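Local coordinates for protein probable thioesterase (Thermus thermophilus, PDB 1Z54) that probably hydrolyses fatty acyl-CoA thioesters, as a hot-dog-fold member of the 4-hydroxybenzoyl-CoA thioesterase family, at residues V93-G97 with V98-E102; Y28-A31 with A32-D35; G18-H22 with S23-V27; G41-Y44 with H45-E48. All coordinates share one frame; numbering follows the deposited sequence.

Four local contacts sample the hot-dog fold, in which an antiparallel sheet wraps helix 24-39. Contacts 3 and 2 follow each other along that helix, with centres about 14 Å apart; Y28 OH lies 3.8 Å from V20 CG2. Contact 1, a hairpin end, touches both: V93 CG2 is 4.2 Å from L29 CD2, and A101 CB is 4.2 Å from Y25 CE1. Contacts 2 and 4 have centres about 13 Å and nearest atoms about 4 Å apart, without touching. Contacts 2 and 3 meet across a subunit boundary, E30 to H21. A glycerol, probably from the crystallisation liquor, sits at E30 and R33; the Y44 side chain lies about 3 Å from a bound glycerol.

Contact 1: V93-G97 with V98-E102; sequences VEREG and VLLAE
V93 and A101 face each other as an antiparallel hydrogen-bonded pair, with V93 N donating to A101 O over 2.9 Å. The return bonds are doubled: V93 O accepts from L100 N at 2.6 Å and from A101 N at 3.2 Å, both in its carbonyl plane. Two successive residues opposite one V93 define a classic beta bulge, and the register slips by one before E94 meets L99. Further along, R95 and V98 exchange backbone bonds, R95 N to V98 O and V98 N to R95 O. They close a type I' turn, the end of the hairpin made by strands 86-95 and 98-111 in the hot-dog sheet. G97 has phi 81°, where a side chain would jam against the preceding carbonyl.

Side-chain packing centres on L100, whose CB makes an apolar contact of 4.4 Å with V93 CG1. Its CD2 lies over one face of the R95 guanidinium, 3.7 Å from NH1, and the two side chains cross at about a right angle. A bend at chi3 (63°) folds the arginine back over this methyl.

Charges are settled by residues outside the hairpin end: R95 NH1 pairs with E71, and E94 OE2 with R92 and R76.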
loop_
_atom_site.group_PDB
_atom_site.type_symbol
_atom_site.label_atom_id
_atom_site.label_comp_id
_atom_site.label_asym_id
_atom_site.label_seq_id
_atom_site.Cartn_x
_atom_site.Cartn_y
_atom_site.Cartn_z
ATOM N N VAL A 93 4.013 15.104 -12.996
ATOM C CA VAL A 93 4.083 15.233 -11.557
ATOM C C VAL A 93 5.232 16.168 -11.252
ATOM O O VAL A 93 6.387 15.854 -11.536
ATOM C CB VAL A 93 4.372 13.889 -10.860
ATOM C CG1 VAL A 93 4.358 14.093 -9.352
ATOM C CG2 VAL A 93 3.345 12.838 -11.274
ATOM N N GLU A 94 4.925 17.319 -10.675
ATOM C CA GLU A 94 5.980 18.254 -10.362
ATOM C C GLU A 94 5.862 18.873 -8.983
ATOM O O GLU A 94 4.895 18.641 -8.255
ATOM C CB GLU A 94 6.055 19.340 -11.445
ATOM C CG GLU A 94 4.745 20.005 -11.789
ATOM C CD GLU A 94 4.895 21.018 -12.906
ATOM O OE1 GLU A 94 5.675 21.974 -12.745
ATOM O OE2 GLU A 94 4.240 20.859 -13.953
ATOM N N ARG A 95 6.881 19.645 -8.628
ATOM C CA ARG A 95 6.937 20.325 -7.345
ATOM C C ARG A 95 7.587 21.683 -7.582
ATOM O O ARG A 95 8.780 21.765 -7.863
ATOM C CB ARG A 95 7.780 19.513 -6.361
ATOM C CG ARG A 95 7.898 20.124 -4.977
ATOM C CD ARG A 95 8.938 19.373 -4.171
ATOM N NE ARG A 95 10.261 19.506 -4.780
ATOM C CZ ARG A 95 11.030 18.485 -5.152
ATOM N NH1 ARG A 95 10.619 17.230 -4.979
ATOM N NH2 ARG A 95 12.217 18.719 -5.706
ATOM N N GLU A 96 6.791 22.741 -7.489
ATOM C CA GLU A 96 7.288 24.098 -7.694
ATOM C C GLU A 96 8.115 24.218 -8.979
ATOM O O GLU A 96 9.296 24.571 -8.945
ATOM C CB GLU A 96 8.128 24.527 -6.490
ATOM C CG GLU A 96 7.476 24.205 -5.152
ATOM C CD GLU A 96 8.273 24.721 -3.970
ATOM O OE1 GLU A 96 8.099 25.903 -3.604
ATOM O OE2 GLU A 96 9.083 23.946 -3.412
ATOM N N GLY A 97 7.485 23.906 -10.107
ATOM C CA GLY A 97 8.161 23.996 -11.386
ATOM C C GLY A 97 9.075 22.846 -11.778
ATOM O O GLY A 97 9.341 22.655 -12.960
ATOM N N VAL A 98 9.560 22.076 -10.811
ATOM C CA VAL A 98 10.459 20.961 -11.124
ATOM C C VAL A 98 9.692 19.689 -11.473
ATOM O O VAL A 98 8.872 19.216 -10.684
ATOM C CB VAL A 98 11.389 20.640 -9.942
ATOM C CG1 VAL A 98 12.441 19.626 -10.374
ATOM C CG2 VAL A 98 12.041 21.917 -9.425
ATOM N N LEU A 99 9.955 19.132 -12.653
ATOM C CA LEU A 99 9.275 17.909 -13.057
ATOM C C LEU A 99 9.871 16.747 -12.259
ATOM O O LEU A 99 11.093 16.591 -12.183
ATOM C CB LEU A 99 9.451 17.669 -14.556
ATOM C CG LEU A 99 8.836 16.395 -15.140
ATOM C CD1 LEU A 99 7.318 16.389 -14.951
ATOM C CD2 LEU A 99 9.195 16.309 -16.620
ATOM N N LEU A 100 9.007 15.946 -11.648
ATOM C CA LEU A 100 9.471 14.811 -10.861
ATOM C C LEU A 100 9.367 13.525 -11.650
ATOM O O LEU A 100 10.242 12.659 -11.580
ATOM C CB LEU A 100 8.662 14.696 -9.569
ATOM C CG LEU A 100 8.759 15.927 -8.674
ATOM C CD1 LEU A 100 8.169 15.600 -7.305
ATOM C CD2 LEU A 100 10.223 16.353 -8.531
ATOM N N ALA A 101 8.285 13.407 -12.405
ATOM C CA ALA A 101 8.049 12.232 -13.219
ATOM C C ALA A 101 6.915 12.565 -14.165
ATOM O O ALA A 101 6.196 13.541 -13.963
ATOM C CB ALA A 101 7.664 11.050 -12.339
ATOM N N GLU A 102 6.759 11.756 -15.201
ATOM C CA GLU A 102 5.688 11.965 -16.161
ATOM C C GLU A 102 5.226 10.600 -16.629
ATOM O O GLU A 102 6.018 9.657 -16.693
ATOM C CB GLU A 102 6.180 12.803 -17.341
ATOM C CG GLU A 102 7.400 12.251 -18.044
ATOM C CD GLU A 102 8.040 13.274 -18.965
ATOM O OE1 GLU A 102 7.344 13.773 -19.880
ATOM O OE2 GLU A 102 9.235 13.580 -18.771
#

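Contact 2: Y28-A31 with A32-D35; sequences YLEA and ARVD. With GOL (glycerol), chain E.
E30 and R33, three residues apart on helix 24-39, bring their polar ends to the same glycerol oxygen. GOL O3 donates to E30 OE1 at 2.7 Å and accepts from R33 NH2 at 2.7 Å, the latter in the guanidinium plane, at its edge. E30 CG is anti to its backbone N (chi1 176°) and the chain runs straight outward, while R33 bends at chi3 (62°). That bend returns the guanidinium over E30, with one face against E30 CA and NH2 3.6 Å from E30 CB. The carboxylate and guanidinium planes stand 63° apart.

A31 and A32 supply the compact part of the helix. A32 CB rests 3.6 Å from Y28 O. Regular i to i+4 bonds run beneath, including A32 N to Y28 O and D35 N to A31 O. A32 faces V75 and T77 of the sheet, and A31 meets I7, which places this helix against the concave surface of the hot-dog fold.

E30 OE1 has a further partner in H21 of the third subunit, and R33 NH1 binds Y91 OH. E30 OE1 and R33 NH2 stay 4.1 Å apart, beyond a salt bridge. In the crystal the two groups are bridged by a hydroxyl of glycerol, probably from the crystallisation liquor, consistent with a polar site at the subunit interface able to hold a small hydroxylated molecule.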
loop_
_atom_site.group_PDB
_atom_site.type_symbol
_atom_site.label_atom_id
_atom_site.label_comp_id
_atom_site.label_asym_id
_atom_site.label_seq_id
_atom_site.Cartn_x
_atom_site.Cartn_y
_atom_site.Cartn_z
ATOM N N TYR A 28 -0.839 8.108 -7.181
ATOM C CA TYR A 28 -0.926 9.562 -7.330
ATOM C C TYR A 28 -1.610 9.866 -8.661
ATOM O O TYR A 28 -2.438 10.769 -8.748
ATOM C CB TYR A 28 0.464 10.194 -7.339
ATOM C CG TYR A 28 1.200 10.208 -6.018
ATOM C CD1 TYR A 28 2.515 10.678 -5.952
ATOM C CD2 TYR A 28 0.597 9.779 -4.835
ATOM C CE1 TYR A 28 3.209 10.721 -4.755
ATOM C CE2 TYR A 28 1.290 9.822 -3.620
ATOM C CZ TYR A 28 2.601 10.300 -3.592
ATOM O OH TYR A 28 3.315 10.402 -2.409
ATOM N N LEU A 29 -1.264 9.110 -9.702
ATOM C CA LEU A 29 -1.883 9.302 -11.014
ATOM C C LEU A 29 -3.385 9.023 -10.937
ATOM O O LEU A 29 -4.190 9.726 -11.548
ATOM C CB LEU A 29 -1.256 8.369 -12.063
ATOM C CG LEU A 29 0.233 8.575 -12.388
ATOM C CD1 LEU A 29 0.595 7.820 -13.656
ATOM C CD2 LEU A 29 0.522 10.062 -12.576
ATOM N N GLU A 30 -3.749 7.978 -10.201
ATOM C CA GLU A 30 -5.147 7.605 -10.048
ATOM C C GLU A 30 -5.912 8.707 -9.317
ATOM O O GLU A 30 -7.014 9.071 -9.712
ATOM C CB GLU A 30 -5.262 6.279 -9.283
ATOM C CG GLU A 30 -6.704 5.836 -8.978
ATOM C CD GLU A 30 -6.762 4.501 -8.228
ATOM O OE1 GLU A 30 -7.109 3.469 -8.846
ATOM O OE2 GLU A 30 -6.441 4.488 -7.020
ATOM N N ALA A 31 -5.321 9.239 -8.254
ATOM C CA ALA A 31 -5.968 10.303 -7.496
ATOM C C ALA A 31 -6.232 11.502 -8.408
ATOM O O ALA A 31 -7.321 12.081 -8.375
ATOM C CB ALA A 31 -5.090 10.715 -6.316
ATOM N N ALA A 32 -5.239 11.856 -9.226
ATOM C CA ALA A 32 -5.353 12.982 -10.152
ATOM C C ALA A 32 -6.405 12.690 -11.211
ATOM O O ALA A 32 -7.214 13.553 -11.549
ATOM C CB ALA A 32 -4.010 13.255 -10.815
ATOM N N ARG A 33 -6.383 11.469 -11.742
ATOM C CA ARG A 33 -7.359 11.064 -12.749
ATOM C C ARG A 33 -8.779 11.183 -12.163
ATOM O O ARG A 33 -9.692 11.733 -12.792
ATOM C CB ARG A 33 -7.075 9.618 -13.195
ATOM C CG ARG A 33 -8.092 9.056 -14.180
ATOM C CD ARG A 33 -7.678 7.709 -14.798
ATOM N NE ARG A 33 -7.523 6.593 -13.853
ATOM C CZ ARG A 33 -6.366 6.217 -13.308
ATOM N NH1 ARG A 33 -5.244 6.866 -13.597
ATOM N NH2 ARG A 33 -6.315 5.164 -12.500
ATOM N N VAL A 34 -8.949 10.674 -10.946
ATOM C CA VAL A 34 -10.233 10.709 -10.257
ATOM C C VAL A 34 -10.714 12.154 -10.024
ATOM O O VAL A 34 -11.900 12.467 -10.173
ATOM C CB VAL A 34 -10.123 9.958 -8.902
ATOM C CG1 VAL A 34 -11.235 10.385 -7.968
ATOM C CG2 VAL A 34 -10.168 8.447 -9.149
ATOM N N ASP A 35 -9.785 13.021 -9.647
ATOM C CA ASP A 35 -10.087 14.424 -9.399
ATOM C C ASP A 35 -10.509 15.080 -10.725
ATOM O O ASP A 35 -11.466 15.854 -10.776
ATOM C CB ASP A 35 -8.844 15.101 -8.813
ATOM C CG ASP A 35 -9.087 16.544 -8.403
ATOM O OD1 ASP A 35 -10.166 16.848 -7.857
ATOM O OD2 ASP A 35 -8.181 17.372 -8.610
HETATM C C1 GOL E . -10.746 1.102 -12.112
HETATM O O1 GOL E . -10.602 -0.048 -12.948
HETATM C C2 GOL E . -9.437 1.881 -12.096
HETATM O O2 GOL E . -9.116 2.277 -13.424
HETATM C C3 GOL E . -9.576 3.116 -11.213
HETATM O O3 GOL E . -8.343 3.834 -11.212
#

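Contact 3: G18-H22 with S23-V27; sequences GVVHH and SVYAV
H21 meets S23 and V24 at the start of the central hot-dog helix, 24-39, through both its backbone and its side chain. H21 O accepts from V24 N at 2.8 Å, an i to i+3 bond whose donor stands 44° above the carbonyl plane. At the side chain, H21 ND1 and S23 OG share a hydrogen bond of 3.0 Å, either being a possible donor, and S23 OG lies near the plane of the imidazole. The hydroxyl reaches that edge because it sits between the backbone N and the carbonyl carbon (chi1 72°). On the far side of the ring, H21 NE2 binds E30 OE1 of the third subunit, which ties this loop to helix 24-39 of that subunit. A phenylalanine in place of H21 would probably leave both S23 OG and that E30 carboxylate without their imidazole partner.

Two waters make separate bridges between loop and helix. Water 1 donates to V20 O, which itself faces the edge of the Y25 ring, and is hydrogen-bonded to Y25 OH, lying in the ring plane; water 2 donates to H22 O and accepts from A26 N.

Packing lies around V20. Y25 also meets F63, in an edge-to-face contact. V20 and V24 cross at about a right angle, and V20 CG1 lies 3.5 Å from V24 CB; the same methyl is 3.7 Å from Y25 CE2.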
loop_
_atom_site.group_PDB
_atom_site.type_symbol
_atom_site.label_atom_id
_atom_site.label_comp_id
_atom_site.label_asym_id
_atom_site.label_seq_id
_atom_site.Cartn_x
_atom_site.Cartn_y
_atom_site.Cartn_z
ATOM N N GLY A 18 14.750 6.771 1.035
ATOM C CA GLY A 18 14.251 8.067 1.473
ATOM C C GLY A 18 13.447 8.876 0.468
ATOM O O GLY A 18 13.394 10.104 0.559
ATOM N N VAL A 19 12.820 8.201 -0.489
ATOM C CA VAL A 19 12.007 8.879 -1.490
ATOM C C VAL A 19 10.675 8.143 -1.645
ATOM O O VAL A 19 10.504 7.044 -1.109
ATOM C CB VAL A 19 12.731 8.926 -2.849
ATOM C CG1 VAL A 19 14.028 9.724 -2.718
ATOM C CG2 VAL A 19 13.019 7.516 -3.339
ATOM N N VAL A 20 9.723 8.753 -2.348
ATOM C CA VAL A 20 8.432 8.104 -2.559
ATOM C C VAL A 20 8.714 6.871 -3.405
ATOM O O VAL A 20 9.376 6.965 -4.441
ATOM C CB VAL A 20 7.446 9.018 -3.315
ATOM C CG1 VAL A 20 6.205 8.228 -3.713
ATOM C CG2 VAL A 20 7.067 10.216 -2.439
ATOM N N HIS A 21 8.225 5.717 -2.968
ATOM C CA HIS A 21 8.468 4.489 -3.713
ATOM C C HIS A 21 7.832 4.573 -5.096
ATOM O O HIS A 21 6.703 5.039 -5.247
ATOM C CB HIS A 21 7.930 3.284 -2.947
ATOM C CG HIS A 21 8.368 1.973 -3.517
ATOM N ND1 HIS A 21 7.577 1.224 -4.362
ATOM C CD2 HIS A 21 9.524 1.283 -3.373
ATOM C CE1 HIS A 21 8.225 0.125 -4.707
ATOM N NE2 HIS A 21 9.409 0.136 -4.120
ATOM N N HIS A 22 8.555 4.107 -6.107
ATOM C CA HIS A 22 8.059 4.184 -7.471
ATOM C C HIS A 22 6.674 3.584 -7.717
ATOM O O HIS A 22 5.983 4.002 -8.654
ATOM C CB HIS A 22 9.086 3.585 -8.437
ATOM C CG HIS A 22 9.347 2.128 -8.227
ATOM N ND1 HIS A 22 8.695 1.146 -8.940
ATOM C CD2 HIS A 22 10.195 1.486 -7.389
ATOM C CE1 HIS A 22 9.134 -0.039 -8.554
ATOM N NE2 HIS A 22 10.045 0.140 -7.615
ATOM N N SER A 23 6.250 2.620 -6.900
ATOM C CA SER A 23 4.922 2.030 -7.111
ATOM C C SER A 23 3.828 2.987 -6.653
ATOM O O SER A 23 2.689 2.906 -7.107
ATOM C CB SER A 23 4.767 0.692 -6.371
ATOM O OG SER A 23 4.673 0.855 -4.965
ATOM N N VAL A 24 4.182 3.905 -5.763
ATOM C CA VAL A 24 3.223 4.872 -5.245
ATOM C C VAL A 24 2.726 5.846 -6.315
ATOM O O VAL A 24 1.574 6.276 -6.290
ATOM C CB VAL A 24 3.844 5.648 -4.060
ATOM C CG1 VAL A 24 2.939 6.790 -3.623
ATOM C CG2 VAL A 24 4.056 4.695 -2.899
ATOM N N TYR A 25 3.583 6.171 -7.277
ATOM C CA TYR A 25 3.199 7.117 -8.320
ATOM C C TYR A 25 1.920 6.767 -9.081
ATOM O O TYR A 25 1.131 7.654 -9.415
ATOM C CB TYR A 25 4.371 7.320 -9.276
ATOM C CG TYR A 25 5.492 8.145 -8.662
ATOM C CD1 TYR A 25 5.624 9.506 -8.950
ATOM C CD2 TYR A 25 6.417 7.563 -7.787
ATOM C CE1 TYR A 25 6.653 10.271 -8.385
ATOM C CE2 TYR A 25 7.448 8.316 -7.217
ATOM C CZ TYR A 25 7.563 9.667 -7.523
ATOM O OH TYR A 25 8.598 10.403 -6.980
ATOM N N ALA A 26 1.687 5.485 -9.339
ATOM C CA ALA A 26 0.471 5.095 -10.044
ATOM C C ALA A 26 -0.747 5.494 -9.206
ATOM O O ALA A 26 -1.797 5.815 -9.749
ATOM C CB ALA A 26 0.461 3.590 -10.308
ATOM N N VAL A 27 -0.606 5.457 -7.883
ATOM C CA VAL A 27 -1.701 5.833 -7.000
ATOM C C VAL A 27 -1.930 7.347 -7.112
ATOM O O VAL A 27 -3.074 7.810 -7.138
ATOM C CB VAL A 27 -1.400 5.434 -5.535
ATOM C CG1 VAL A 27 -2.438 6.026 -4.599
ATOM C CG2 VAL A 27 -1.414 3.903 -5.406
HETATM O O HOH W 1 10.317 9.128 -5.658
HETATM O O HOH W 2 3.848 3.191 -9.858
#

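Contact 4: G41-Y44 with H45-E48; sequences GLPY and HRVE
Y44 and E48, one helical turn apart, form the close-packed side of this contact. With chi1 at -165° the Y44 ring points away from the backbone N and swings along the helix toward E48. There E48 CG lies 3.5 Å from Y44 CE2, and Y44 OH makes a weak hydrogen bond of 2.8 Å to E48 OE2. The ring and carboxylate planes are 49° apart. The phenol oxygen is also bonded to F54 N, its strongest partner, and the ring packs on F69 of the second subunit. E48 has weak bonds of its own, from OE2 to Y11 OH of the second subunit and from OE1 to Q16 of the third. Replacing Y44 by a leucine would probably leave F54 N without this acceptor and take one of the weak bonds from E48 OE2. V47 completes the tight side, its CG2 lying 3.4 Å from P43 O.

P43 takes the N-cap position of helix 44-48. Its carbonyl accepts V47 N at 3.3 Å and, weakly, R46 N at 3.1 Å, while E48 N bonds Y44 O nearly straight (N-H...O 170°).

The solvent side is looser and belongs to the exposed R46, whose aliphatic part passes P43 CG with CD 3.7 Å away. Beside it H45 NE2 touches P43 CB at 3.6 Å, and H45 also meets G70 of the second subunit; neither imidazole nor guanidinium makes a polar bond across the two segments.

Before the cap, G41 ends the preceding helix in a Schellman motif. L42 then packs on I122, A125 and L126 of helix 120-129, V47 reaches I122 and V52, and Y44 and E48 rest on F53 of strand 52-63.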
loop_
_atom_site.group_PDB
_atom_site.type_symbol
_atom_site.label_atom_id
_atom_site.label_comp_id
_atom_site.label_asym_id
_atom_site.label_seq_id
_atom_site.Cartn_x
_atom_site.Cartn_y
_atom_site.Cartn_z
ATOM N N GLY A 41 -17.504 16.874 -13.724
ATOM C CA GLY A 41 -18.888 16.512 -13.470
ATOM C C GLY A 41 -19.131 15.025 -13.669
ATOM O O GLY A 41 -20.263 14.590 -13.889
ATOM N N LEU A 42 -18.064 14.236 -13.606
ATOM C CA LEU A 42 -18.179 12.790 -13.769
ATOM C C LEU A 42 -17.510 12.062 -12.606
ATOM O O LEU A 42 -16.632 11.218 -12.815
ATOM C CB LEU A 42 -17.539 12.351 -15.091
ATOM C CG LEU A 42 -18.247 12.675 -16.412
ATOM C CD1 LEU A 42 -18.583 14.156 -16.500
ATOM C CD2 LEU A 42 -17.334 12.270 -17.560
ATOM N N PRO A 43 -17.914 12.381 -11.364
ATOM C CA PRO A 43 -17.324 11.730 -10.185
ATOM C C PRO A 43 -17.279 10.220 -10.432
ATOM O O PRO A 43 -18.309 9.607 -10.693
ATOM C CB PRO A 43 -18.270 12.142 -9.050
ATOM C CG PRO A 43 -19.600 12.356 -9.763
ATOM C CD PRO A 43 -19.156 13.093 -11.005
ATOM N N TYR A 44 -16.080 9.641 -10.368
ATOM C CA TYR A 44 -15.883 8.222 -10.652
ATOM C C TYR A 44 -16.671 7.224 -9.809
ATOM O O TYR A 44 -17.000 6.132 -10.286
ATOM C CB TYR A 44 -14.389 7.860 -10.589
ATOM C CG TYR A 44 -14.086 6.520 -11.230
ATOM C CD1 TYR A 44 -14.341 6.309 -12.582
ATOM C CD2 TYR A 44 -13.629 5.441 -10.471
ATOM C CE1 TYR A 44 -14.162 5.059 -13.166
ATOM C CE2 TYR A 44 -13.446 4.181 -11.047
ATOM C CZ TYR A 44 -13.720 4.000 -12.392
ATOM O OH TYR A 44 -13.595 2.756 -12.962
ATOM N N HIS A 45 -16.969 7.574 -8.565
ATOM C CA HIS A 45 -17.718 6.655 -7.726
ATOM C C HIS A 45 -19.130 6.511 -8.284
ATOM O O HIS A 45 -19.710 5.427 -8.240
ATOM C CB HIS A 45 -17.740 7.142 -6.272
ATOM C CG HIS A 45 -18.375 8.483 -6.081
ATOM N ND1 HIS A 45 -19.682 8.635 -5.671
ATOM C CD2 HIS A 45 -17.877 9.736 -6.218
ATOM C CE1 HIS A 45 -19.960 9.921 -5.556
ATOM N NE2 HIS A 45 -18.882 10.612 -5.882
ATOM N N ARG A 46 -19.672 7.592 -8.839
ATOM C CA ARG A 46 -21.011 7.530 -9.411
ATOM C C ARG A 46 -21.000 6.769 -10.728
ATOM O O ARG A 46 -21.982 6.114 -11.073
ATOM C CB ARG A 46 -21.594 8.936 -9.601
ATOM C CG ARG A 46 -21.914 9.622 -8.280
ATOM C CD ARG A 46 -22.772 10.869 -8.447
ATOM N NE ARG A 46 -23.115 11.456 -7.152
ATOM C CZ ARG A 46 -23.847 10.847 -6.219
ATOM N NH1 ARG A 46 -24.324 9.627 -6.433
ATOM N NH2 ARG A 46 -24.093 11.453 -5.064
ATOM N N VAL A 47 -19.887 6.839 -11.455
ATOM C CA VAL A 47 -19.770 6.119 -12.719
ATOM C C VAL A 47 -19.829 4.605 -12.472
ATOM O O VAL A 47 -20.595 3.898 -13.128
ATOM C CB VAL A 47 -18.443 6.449 -13.446
ATOM C CG1 VAL A 47 -18.399 5.732 -14.779
ATOM C CG2 VAL A 47 -18.311 7.954 -13.647
ATOM N N GLU A 48 -19.027 4.108 -11.530
ATOM C CA GLU A 48 -19.031 2.675 -11.226
ATOM C C GLU A 48 -20.369 2.241 -10.623
ATOM O O GLU A 48 -20.747 1.071 -10.700
ATOM C CB GLU A 48 -17.899 2.308 -10.254
ATOM C CG GLU A 48 -16.489 2.523 -10.790
ATOM C CD GLU A 48 -15.485 1.549 -10.184
ATOM O OE1 GLU A 48 -15.635 1.202 -8.989
ATOM O OE2 GLU A 48 -14.543 1.136 -10.901
#